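Local atomic coordinates of protein P47 (Clostridium botulinum, PDB entry 6EKT), a protein that may form part of a progenitor toxin complex that protects botulinum neurotoxin during passage through the host gut, and resembles tubular lipid-binding (TULIP) proteins in fold. Residues Ile51-Ser56 with Ile167-Gln172; Ile111-Phe116 with Leu127-Gly132; Ser285-Tyr290 with Pro301-Phe306. All coordinates share one frame; numbering follows the deposited sequence.

Interaction 1: residues Ile51-Ser56 with Ile167-Gln172; sequences IQFLYS and IQNEKQ
Two side-chain amides, those of Q172 and N169, reach across to carbonyls of strand 52-57 and hold it against the end of helix 152-168. This strand lies at the border of a four-stranded antiparallel sheet, where carbonyls on the side away from strand 62-68 need other partners; the helix-and-sheet build is that of a TULIP-like protein. NE2 of Q172 donates to O of Q52 at 2.8 Å, the acceptor lying close to the amide plane. N169, the first residue past the helix, sends ND2 to O of L54 at 3.0 Å; the bond is fairly straight (160° at the hydrogen), but the amide stands above the carbonyl plane. The same ND2 also bonds back to O of A165 in the helix. The two amides are coupled as well: NE2 of Q172 gives a second bond to OD1 of N169, 3.1 Å away, and a water that accepts from N of L54 donates to that oxygen. With OD1 thus receiving two donors and ND2 serving two carbonyls, the rotation of the N169 amide is well defined.

Packing continues from the same residue. With CG beside the backbone N (chi1 -74°), its amide lies nearly parallel to the F53 ring, 8° apart, while CB sits over one face of that ring, 3.7 Å from the centroid, in a CH-pi contact. F166 and F68 meet the F53 ring edge-to-face, joining the helix and the next strand around it. Just before the strand begins, CD1 of I51 rests 3.9 Å from O of Q172.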
loop_
_atom_site.group_PDB
_atom_site.type_symbol
_atom_site.label_atom_id
_atom_site.label_comp_id
_atom_site.label_asym_id
_atom_site.label_seq_id
_atom_site.Cartn_x
_atom_site.Cartn_y
_atom_site.Cartn_z
ATOM N N ILE A 51 -0.697 -5.174 33.931
ATOM C CA ILE A 51 -1.226 -6.496 33.624
ATOM C C ILE A 51 -0.635 -7.554 34.542
ATOM O O ILE A 51 0.590 -7.710 34.632
ATOM C CB ILE A 51 -0.983 -6.873 32.137
ATOM C CG1 ILE A 51 -1.529 -5.786 31.177
ATOM C CG2 ILE A 51 -1.533 -8.260 31.823
ATOM C CD1 ILE A 51 -3.042 -5.657 31.120
ATOM N N GLN A 52 -1.529 -8.248 35.243
ATOM C CA GLN A 52 -1.176 -9.479 35.941
ATOM C C GLN A 52 -2.134 -10.621 35.609
ATOM O O GLN A 52 -3.348 -10.413 35.501
ATOM C CB GLN A 52 -1.007 -9.268 37.449
ATOM C CG GLN A 52 -2.259 -8.923 38.249
ATOM C CD GLN A 52 -2.058 -9.156 39.742
ATOM O OE1 GLN A 52 -2.602 -10.105 40.313
ATOM N NE2 GLN A 52 -1.247 -8.315 40.370
ATOM N N PHE A 53 -1.563 -11.806 35.405
ATOM C CA PHE A 53 -2.331 -13.004 35.093
ATOM C C PHE A 53 -2.282 -13.930 36.306
ATOM O O PHE A 53 -1.187 -14.289 36.776
ATOM C CB PHE A 53 -1.752 -13.760 33.866
ATOM C CG PHE A 53 -1.956 -13.077 32.518
ATOM C CD1 PHE A 53 -2.725 -11.910 32.365
ATOM C CD2 PHE A 53 -1.381 -13.645 31.371
ATOM C CE1 PHE A 53 -2.898 -11.330 31.105
ATOM C CE2 PHE A 53 -1.552 -13.069 30.116
ATOM C CZ PHE A 53 -2.307 -11.911 29.984
ATOM N N LEU A 54 -3.469 -14.292 36.800
ATOM C CA LEU A 54 -3.645 -15.347 37.808
ATOM C C LEU A 54 -4.417 -16.537 37.243
ATOM O O LEU A 54 -5.340 -16.367 36.442
ATOM C CB LEU A 54 -4.410 -14.825 39.039
ATOM C CG LEU A 54 -3.957 -13.563 39.778
ATOM C CD1 LEU A 54 -5.081 -12.986 40.645
ATOM C CD2 LEU A 54 -2.762 -13.892 40.651
ATOM N N TYR A 55 -4.042 -17.734 37.696
ATOM C CA TYR A 55 -4.772 -18.959 37.406
ATOM C C TYR A 55 -4.672 -19.902 38.608
ATOM O O TYR A 55 -3.594 -20.076 39.179
ATOM C CB TYR A 55 -4.253 -19.640 36.129
ATOM C CG TYR A 55 -4.819 -21.031 35.927
ATOM C CD1 TYR A 55 -6.078 -21.222 35.323
ATOM C CD2 TYR A 55 -4.120 -22.154 36.370
ATOM C CE1 TYR A 55 -6.610 -22.503 35.162
ATOM C CE2 TYR A 55 -4.645 -23.430 36.215
ATOM C CZ TYR A 55 -5.882 -23.594 35.612
ATOM O OH TYR A 55 -6.386 -24.861 35.461
ATOM N N SER A 56 -5.806 -20.511 38.959
ATOM C CA SER A 56 -5.910 -21.462 40.071
ATOM C C SER A 56 -6.722 -22.686 39.698
ATOM O O SER A 56 -7.638 -22.612 38.872
ATOM C CB SER A 56 -6.581 -20.798 41.267
ATOM O OG SER A 56 -5.644 -20.030 41.974
ATOM N N ILE A 167 -4.778 -18.087 28.487
ATOM C CA ILE A 167 -6.133 -18.337 27.983
ATOM C C ILE A 167 -7.187 -17.812 28.968
ATOM O O ILE A 167 -8.119 -17.109 28.552
ATOM C CB ILE A 167 -6.366 -19.807 27.565
ATOM C CG1 ILE A 167 -5.565 -20.115 26.291
ATOM C CG2 ILE A 167 -7.854 -20.098 27.339
ATOM C CD1 ILE A 167 -5.237 -21.581 26.096
ATOM N N GLN A 168 -7.014 -18.088 30.261
ATOM C CA GLN A 168 -7.992 -17.620 31.239
ATOM C C GLN A 168 -8.059 -16.084 31.361
ATOM O O GLN A 168 -9.105 -15.546 31.712
ATOM C CB GLN A 168 -7.799 -18.294 32.604
ATOM C CG GLN A 168 -9.039 -18.224 33.485
ATOM C CD GLN A 168 -8.713 -18.462 34.929
ATOM O OE1 GLN A 168 -8.156 -17.594 35.597
ATOM N NE2 GLN A 168 -9.051 -19.644 35.425
ATOM N N ASN A 169 -6.966 -15.393 31.038
ATOM C CA ASN A 169 -6.882 -13.932 31.164
ATOM C C ASN A 169 -6.937 -13.196 29.818
ATOM O O ASN A 169 -6.543 -12.027 29.719
ATOM C CB ASN A 169 -5.603 -13.547 31.892
ATOM C CG ASN A 169 -5.662 -13.834 33.369
ATOM O OD1 ASN A 169 -6.158 -13.023 34.150
ATOM N ND2 ASN A 169 -5.144 -14.991 33.766
ATOM N N GLU A 170 -7.447 -13.887 28.804
ATOM C CA GLU A 170 -7.535 -13.377 27.440
ATOM C C GLU A 170 -8.251 -11.997 27.348
ATOM O O GLU A 170 -7.768 -11.108 26.660
ATOM C CB GLU A 170 -8.141 -14.469 26.540
ATOM C CG GLU A 170 -8.858 -14.027 25.280
ATOM C CD GLU A 170 -10.363 -13.962 25.459
ATOM O OE1 GLU A 170 -10.941 -14.922 26.018
ATOM O OE2 GLU A 170 -10.964 -12.956 25.026
ATOM N N LYS A 171 -9.337 -11.810 28.100
ATOM C CA LYS A 171 -10.086 -10.539 28.102
ATOM C C LYS A 171 -9.285 -9.315 28.546
ATOM O O LYS A 171 -9.648 -8.188 28.235
ATOM C CB LYS A 171 -11.377 -10.656 28.931
ATOM C CG LYS A 171 -12.374 -11.683 28.398
ATOM C CD LYS A 171 -13.151 -11.181 27.180
ATOM C CE LYS A 171 -13.945 -12.304 26.517
ATOM N NZ LYS A 171 -14.978 -12.910 27.409
ATOM N N GLN A 172 -8.180 -9.543 29.245
ATOM C CA GLN A 172 -7.333 -8.457 29.750
ATOM C C GLN A 172 -6.481 -7.763 28.699
ATOM O O GLN A 172 -6.070 -6.621 28.896
ATOM C CB GLN A 172 -6.396 -8.981 30.821
ATOM C CG GLN A 172 -7.013 -9.117 32.194
ATOM C CD GLN A 172 -5.974 -8.899 33.256
ATOM O OE1 GLN A 172 -5.484 -7.784 33.434
ATOM N NE2 GLN A 172 -5.613 -9.958 33.954
HETATM O O HOH W 1 -5.958 -13.026 36.612
#

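Interaction 2: residues Ile111-Phe116 with Leu127-Gly132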
loop_
_atom_site.group_PDB
_atom_site.type_symbol
_atom_site.label_atom_id
_atom_site.label_comp_id
_atom_site.label_asym_id
_atom_site.label_seq_id
_atom_site.Cartn_x
_atom_site.Cartn_y
_atom_site.Cartn_z
ATOM N N ILE A 111 2.287 -15.584 19.367
ATOM C CA ILE A 111 0.841 -15.460 19.505
ATOM C C ILE A 111 0.276 -15.024 18.166
ATOM O O ILE A 111 0.803 -14.095 17.541
ATOM C CB ILE A 111 0.418 -14.497 20.650
ATOM C CG1 ILE A 111 1.065 -14.922 21.996
ATOM C CG2 ILE A 111 -1.108 -14.443 20.769
ATOM C CD1 ILE A 111 0.696 -14.083 23.215
ATOM N N LYS A 112 -0.787 -15.700 17.749
ATOM C CA LYS A 112 -1.480 -15.388 16.501
ATOM C C LYS A 112 -2.161 -14.015 16.585
ATOM O O LYS A 112 -2.628 -13.617 17.654
ATOM C CB LYS A 112 -2.516 -16.470 16.211
ATOM C CG LYS A 112 -3.081 -16.421 14.799
ATOM C CD LYS A 112 -4.076 -17.531 14.527
ATOM C CE LYS A 112 -3.420 -18.893 14.311
ATOM N NZ LYS A 112 -2.526 -18.894 13.134
ATOM N N LEU A 113 -2.175 -13.297 15.461
ATOM C CA LEU A 113 -3.029 -12.116 15.300
ATOM C C LEU A 113 -4.188 -12.497 14.399
ATOM O O LEU A 113 -4.024 -13.306 13.479
ATOM C CB LEU A 113 -2.254 -10.921 14.724
ATOM C CG LEU A 113 -0.933 -10.455 15.376
ATOM C CD1 LEU A 113 -0.469 -9.105 14.851
ATOM C CD2 LEU A 113 -0.995 -10.377 16.894
ATOM N N ASP A 114 -5.368 -11.970 14.693
ATOM C CA ASP A 114 -6.498 -12.094 13.794
ATOM C C ASP A 114 -7.258 -10.774 13.734
ATOM O O ASP A 114 -7.087 -9.920 14.605
ATOM C CB ASP A 114 -7.422 -13.242 14.227
ATOM C CG ASP A 114 -7.016 -14.571 13.616
ATOM O OD1 ASP A 114 -6.918 -14.661 12.366
ATOM O OD2 ASP A 114 -6.769 -15.527 14.389
ATOM N N PHE A 115 -8.069 -10.622 12.693
ATOM C CA PHE A 115 -8.960 -9.464 12.573
ATOM C C PHE A 115 -10.274 -9.793 13.275
ATOM O O PHE A 115 -10.868 -10.833 13.012
ATOM C CB PHE A 115 -9.171 -9.099 11.108
ATOM C CG PHE A 115 -7.931 -8.578 10.438
ATOM C CD1 PHE A 115 -7.027 -9.453 9.818
ATOM C CD2 PHE A 115 -7.656 -7.213 10.432
ATOM C CE1 PHE A 115 -5.876 -8.973 9.206
ATOM C CE2 PHE A 115 -6.503 -6.731 9.814
ATOM C CZ PHE A 115 -5.623 -7.606 9.210
ATOM N N PHE A 116 -10.697 -8.922 14.192
ATOM C CA PHE A 116 -11.901 -9.143 14.996
ATOM C C PHE A 116 -13.023 -8.181 14.654
ATOM O O PHE A 116 -12.763 -7.028 14.285
ATOM C CB PHE A 116 -11.567 -9.081 16.492
ATOM C CG PHE A 116 -10.782 -10.266 16.965
ATOM C CD1 PHE A 116 -9.381 -10.262 16.910
ATOM C CD2 PHE A 116 -11.436 -11.412 17.419
ATOM C CE1 PHE A 116 -8.649 -11.376 17.308
ATOM C CE2 PHE A 116 -10.712 -12.523 17.831
ATOM C CZ PHE A 116 -9.319 -12.501 17.779
ATOM N N LEU A 127 -7.113 -5.577 14.297
ATOM C CA LEU A 127 -6.062 -6.585 14.351
ATOM C C LEU A 127 -5.579 -6.630 15.788
ATOM O O LEU A 127 -5.082 -5.626 16.325
ATOM C CB LEU A 127 -4.924 -6.249 13.368
ATOM C CG LEU A 127 -3.720 -7.198 13.228
ATOM C CD1 LEU A 127 -4.125 -8.545 12.650
ATOM C CD2 LEU A 127 -2.640 -6.535 12.380
ATOM N N LYS A 128 -5.791 -7.787 16.414
ATOM C CA LYS A 128 -5.495 -8.009 17.822
ATOM C C LYS A 128 -4.867 -9.399 18.007
ATOM O O LYS A 128 -5.017 -10.279 17.146
ATOM C CB LYS A 128 -6.776 -7.971 18.678
ATOM C CG LYS A 128 -7.526 -6.648 18.726
ATOM C CD LYS A 128 -8.499 -6.646 19.897
ATOM C CE LYS A 128 -9.843 -7.261 19.530
ATOM N NZ LYS A 128 -10.809 -7.054 20.649
ATOM N N PHE A 129 -4.187 -9.583 19.139
ATOM C CA PHE A 129 -3.805 -10.925 19.603
ATOM C C PHE A 129 -5.000 -11.873 19.642
ATOM O O PHE A 129 -6.093 -11.496 20.082
ATOM C CB PHE A 129 -3.227 -10.866 21.015
ATOM C CG PHE A 129 -1.804 -10.385 21.090
ATOM C CD1 PHE A 129 -0.777 -11.060 20.427
ATOM C CD2 PHE A 129 -1.484 -9.277 21.861
ATOM C CE1 PHE A 129 0.540 -10.621 20.515
ATOM C CE2 PHE A 129 -0.167 -8.841 21.966
ATOM C CZ PHE A 129 0.844 -9.525 21.300
ATOM N N ASN A 130 -4.775 -13.104 19.199
ATOM C CA ASN A 130 -5.744 -14.173 19.360
ATOM C C ASN A 130 -5.089 -15.315 20.137
ATOM O O ASN A 130 -4.203 -16.004 19.622
ATOM C CB ASN A 130 -6.247 -14.661 17.998
ATOM C CG ASN A 130 -7.390 -15.643 18.113
ATOM O OD1 ASN A 130 -7.821 -16.011 19.212
ATOM N ND2 ASN A 130 -7.873 -16.099 16.974
ATOM N N PHE A 131 -5.534 -15.482 21.379
ATOM C CA PHE A 131 -4.971 -16.465 22.298
ATOM C C PHE A 131 -5.499 -17.872 22.004
ATOM O O PHE A 131 -4.944 -18.860 22.508
ATOM C CB PHE A 131 -5.298 -16.084 23.752
ATOM C CG PHE A 131 -4.463 -14.956 24.326
ATOM C CD1 PHE A 131 -3.683 -14.114 23.525
ATOM C CD2 PHE A 131 -4.508 -14.699 25.698
ATOM C CE1 PHE A 131 -2.962 -13.056 24.079
ATOM C CE2 PHE A 131 -3.788 -13.647 26.260
ATOM C CZ PHE A 131 -3.010 -12.825 25.450
ATOM N N GLY A 132 -6.585 -17.958 21.230
ATOM C CA GLY A 132 -7.186 -19.239 20.839
ATOM C C GLY A 132 -7.738 -20.005 22.021
ATOM O O GLY A 132 -8.390 -19.423 22.902
#
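D114 and K128 exchange two backbone hydrogen bonds, N of D114 to O of K128 at 3.0 Å and N of K128 to O of D114 at 3.1 Å. A third, from N of N130 to O of K112, is shorter at 2.7 Å.

One side-chain bond joins the polar face. ND2 of N130 donates to OD2 of D114 at 2.9 Å, almost straight (169°), meeting the carboxylate on its anti side. The other end of that amide closes an Asx turn: OD1 of N130 accepts from N of G132, so both amide ends are engaged, which limits its rotation. The ring of F116 stands at a steep angle to this amide, 76° between planes, with CZ turned to CG of N130; CB of K128 lies farther back along the ring.

These bonds belong to an antiparallel beta hairpin, strands 108-118 and 124-141, in the middle of a six-stranded sheet.

Apolar contacts gather about L127, L113 and F115. L127, its CG anti to the backbone N (chi1 -178°), brings CD1 over the centre of the F115 ring, 3.9 Å from the centroid, a CH-pi contact; F194 meets the same ring edge-to-face. CB of L113 touches the same methyl. F129 turns CD1 to two branches from the neighbouring strand, CG2 of I111 at 3.4 Å and CD2 of L113 at 3.6 Å, while CG2 of I111 also reaches the F131 ring.

Interaction 3: residues Ser285-Tyr290 with Pro301-Phe306; sequences STLNWY and PKINNF
K302 bends at its second torsion (chi2 -65°) and then runs extended, which carries NZ across to N288, whose CG lies beside its own backbone N (chi1 -68°). NZ donates to OD1 of N288 at 2.9 Å. W289 takes another course: its CG is anti to the backbone N, and the indole runs along P301 and I303 toward helix 374-394, where S390 bonds its NE1.

Between these side chains the backbones pair as antiparallel strands, part of the large curled sheet packed on helix 374-394, consistent with the sheet-wrapped helix of this TULIP-like protein. N of L287 and N of I303 each give a bond to the other residue's O, both 2.9 Å and in the carbonyl plane. Beyond them N of W289 donates to O of P301, more bent at 139°. N304 and N305 together face R321 on the next strand, a classic beta bulge.

On the buried face CB of L287 meets CB of I303 at 3.9 Å, CD1 of I303 lies near CE3 and CZ3 of the W289 indole, and CD1 of L287 reaches CB of F306. A water joins OG1 of T286 to OD1 of N304.

A second water accepts from NZ of K302 and donates to O of both W289 and P301. The lysine charge, shared between an amide oxygen and this water, probably makes the water a better donor to the two carbonyls.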
loop_
_atom_site.group_PDB
_atom_site.type_symbol
_atom_site.label_atom_id
_atom_site.label_comp_id
_atom_site.label_asym_id
_atom_site.label_seq_id
_atom_site.Cartn_x
_atom_site.Cartn_y
_atom_site.Cartn_z
ATOM N N SER A 285 -12.706 7.042 -27.443
ATOM C CA SER A 285 -13.364 7.935 -28.399
ATOM C C SER A 285 -12.347 8.992 -28.886
ATOM O O SER A 285 -11.264 9.157 -28.299
ATOM C CB SER A 285 -14.565 8.618 -27.725
ATOM O OG SER A 285 -14.199 9.027 -26.417
ATOM N N THR A 286 -12.695 9.700 -29.959
ATOM C CA THR A 286 -11.860 10.786 -30.491
ATOM C C THR A 286 -11.642 11.847 -29.431
ATOM O O THR A 286 -12.550 12.179 -28.663
ATOM C CB THR A 286 -12.530 11.472 -31.690
ATOM O OG1 THR A 286 -13.013 10.464 -32.571
ATOM C CG2 THR A 286 -11.529 12.369 -32.429
ATOM N N LEU A 287 -10.421 12.345 -29.385
ATOM C CA LEU A 287 -10.055 13.379 -28.459
ATOM C C LEU A 287 -9.989 14.681 -29.216
ATOM O O LEU A 287 -9.156 14.853 -30.108
ATOM C CB LEU A 287 -8.721 13.035 -27.792
ATOM C CG LEU A 287 -8.568 11.617 -27.207
ATOM C CD1 LEU A 287 -7.185 11.509 -26.575
ATOM C CD2 LEU A 287 -9.651 11.321 -26.170
ATOM N N ASN A 288 -10.911 15.580 -28.872
ATOM C CA ASN A 288 -11.066 16.860 -29.561
ATOM C C ASN A 288 -10.231 17.907 -28.841
ATOM O O ASN A 288 -10.664 18.446 -27.813
ATOM C CB ASN A 288 -12.539 17.276 -29.537
ATOM C CG ASN A 288 -13.400 16.379 -30.385
ATOM O OD1 ASN A 288 -13.294 16.396 -31.603
ATOM N ND2 ASN A 288 -14.255 15.576 -29.744
ATOM N N TRP A 289 -9.025 18.153 -29.354
ATOM C CA TRP A 289 -8.116 19.160 -28.785
ATOM C C TRP A 289 -8.758 20.556 -28.764
ATOM O O TRP A 289 -9.679 20.832 -29.543
ATOM C CB TRP A 289 -6.800 19.204 -29.578
ATOM C CG TRP A 289 -5.629 19.636 -28.760
ATOM C CD1 TRP A 289 -4.968 20.812 -28.834
ATOM C CD2 TRP A 289 -5.005 18.882 -27.707
ATOM N NE1 TRP A 289 -3.954 20.849 -27.886
ATOM C CE2 TRP A 289 -3.948 19.669 -27.200
ATOM C CE3 TRP A 289 -5.226 17.604 -27.165
ATOM C CZ2 TRP A 289 -3.116 19.235 -26.160
ATOM C CZ3 TRP A 289 -4.397 17.159 -26.123
ATOM C CH2 TRP A 289 -3.350 17.982 -25.632
ATOM N N TYR A 290 -8.278 21.421 -27.870
ATOM C CA TYR A 290 -8.701 22.816 -27.864
ATOM C C TYR A 290 -8.186 23.568 -29.104
ATOM O O TYR A 290 -7.255 23.127 -29.776
ATOM C CB TYR A 290 -8.306 23.529 -26.569
ATOM C CG TYR A 290 -6.844 23.431 -26.191
ATOM C CD1 TYR A 290 -5.914 24.388 -26.622
ATOM C CD2 TYR A 290 -6.389 22.400 -25.366
ATOM C CE1 TYR A 290 -4.571 24.312 -26.243
ATOM C CE2 TYR A 290 -5.053 22.312 -25.001
ATOM C CZ TYR A 290 -4.150 23.274 -25.433
ATOM O OH TYR A 290 -2.821 23.164 -25.052
ATOM N N PRO A 301 -6.839 20.149 -33.598
ATOM C CA PRO A 301 -6.309 18.792 -33.740
ATOM C C PRO A 301 -7.246 17.733 -33.140
ATOM O O PRO A 301 -8.015 18.009 -32.186
ATOM C CB PRO A 301 -4.998 18.831 -32.944
ATOM C CG PRO A 301 -4.636 20.273 -32.845
ATOM C CD PRO A 301 -5.884 21.076 -32.958
ATOM N N LYS A 302 -7.183 16.539 -33.713
ATOM C CA LYS A 302 -7.959 15.400 -33.245
ATOM C C LYS A 302 -6.972 14.276 -32.925
ATOM O O LYS A 302 -6.036 14.041 -33.698
ATOM C CB LYS A 302 -8.961 14.939 -34.320
ATOM C CG LYS A 302 -9.815 16.048 -34.938
ATOM C CD LYS A 302 -10.750 16.681 -33.907
ATOM C CE LYS A 302 -11.514 17.825 -34.546
ATOM N NZ LYS A 302 -12.329 18.442 -33.459
ATOM N N ILE A 303 -7.142 13.607 -31.781
ATOM C CA ILE A 303 -6.308 12.454 -31.478
ATOM C C ILE A 303 -7.234 11.251 -31.558
ATOM O O ILE A 303 -8.250 11.194 -30.840
ATOM C CB ILE A 303 -5.639 12.556 -30.075
ATOM C CG1 ILE A 303 -4.703 13.779 -30.002
ATOM C CG2 ILE A 303 -4.855 11.271 -29.734
ATOM C CD1 ILE A 303 -4.192 14.085 -28.588
ATOM N N ASN A 304 -6.901 10.316 -32.449
ATOM C CA ASN A 304 -7.755 9.158 -32.668
ATOM C C ASN A 304 -7.339 7.919 -31.883
ATOM O O ASN A 304 -8.187 7.097 -31.579
ATOM C CB ASN A 304 -7.880 8.843 -34.152
ATOM C CG ASN A 304 -8.487 10.001 -34.927
ATOM O OD1 ASN A 304 -9.539 10.529 -34.551
ATOM N ND2 ASN A 304 -7.805 10.431 -35.979
ATOM N N ASN A 305 -6.050 7.797 -31.574
ATOM C CA ASN A 305 -5.536 6.640 -30.809
ATOM C C ASN A 305 -4.577 7.174 -29.775
ATOM O O ASN A 305 -3.704 7.981 -30.095
ATOM C CB ASN A 305 -4.798 5.634 -31.705
ATOM C CG ASN A 305 -5.622 5.184 -32.878
ATOM O OD1 ASN A 305 -5.384 5.623 -34.001
ATOM N ND2 ASN A 305 -6.607 4.323 -32.637
ATOM N N PHE A 306 -4.733 6.700 -28.547
ATOM C CA PHE A 306 -3.965 7.153 -27.427
ATOM C C PHE A 306 -3.730 5.927 -26.558
ATOM O O PHE A 306 -4.675 5.200 -26.272
ATOM C CB PHE A 306 -4.785 8.199 -26.643
ATOM C CG PHE A 306 -4.047 8.826 -25.492
ATOM C CD1 PHE A 306 -4.099 8.264 -24.206
ATOM C CD2 PHE A 306 -3.345 10.027 -25.667
ATOM C CE1 PHE A 306 -3.441 8.871 -23.141
ATOM C CE2 PHE A 306 -2.679 10.633 -24.603
ATOM C CZ PHE A 306 -2.736 10.049 -23.333
HETATM O O HOH W 2 -11.385 8.864 -33.773
HETATM O O HOH W 3 -10.301 19.578 -31.869
#

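Overall arrangement
The three contacts sample two distant parts of one elongated chain. Interactions 1 and 2 are neighbours, their centres 16 Å apart, and interaction 2 is nested within the loop that interaction 1 closes. Interaction 1 joins the end of helix 152-168 to a four-stranded sheet, and its E170 and I167 pack directly on F131 of strand 124-141, in the six-stranded sheet that holds interaction 2. Interaction 3 follows both along the chain and lies on the opposite side of its centre, about 69 Å between centres from interaction 1 and 54 Å from interaction 2, in the large sheet on helix 374-394. The example illustrates how a long molecule can be built from several sheets packed on helices.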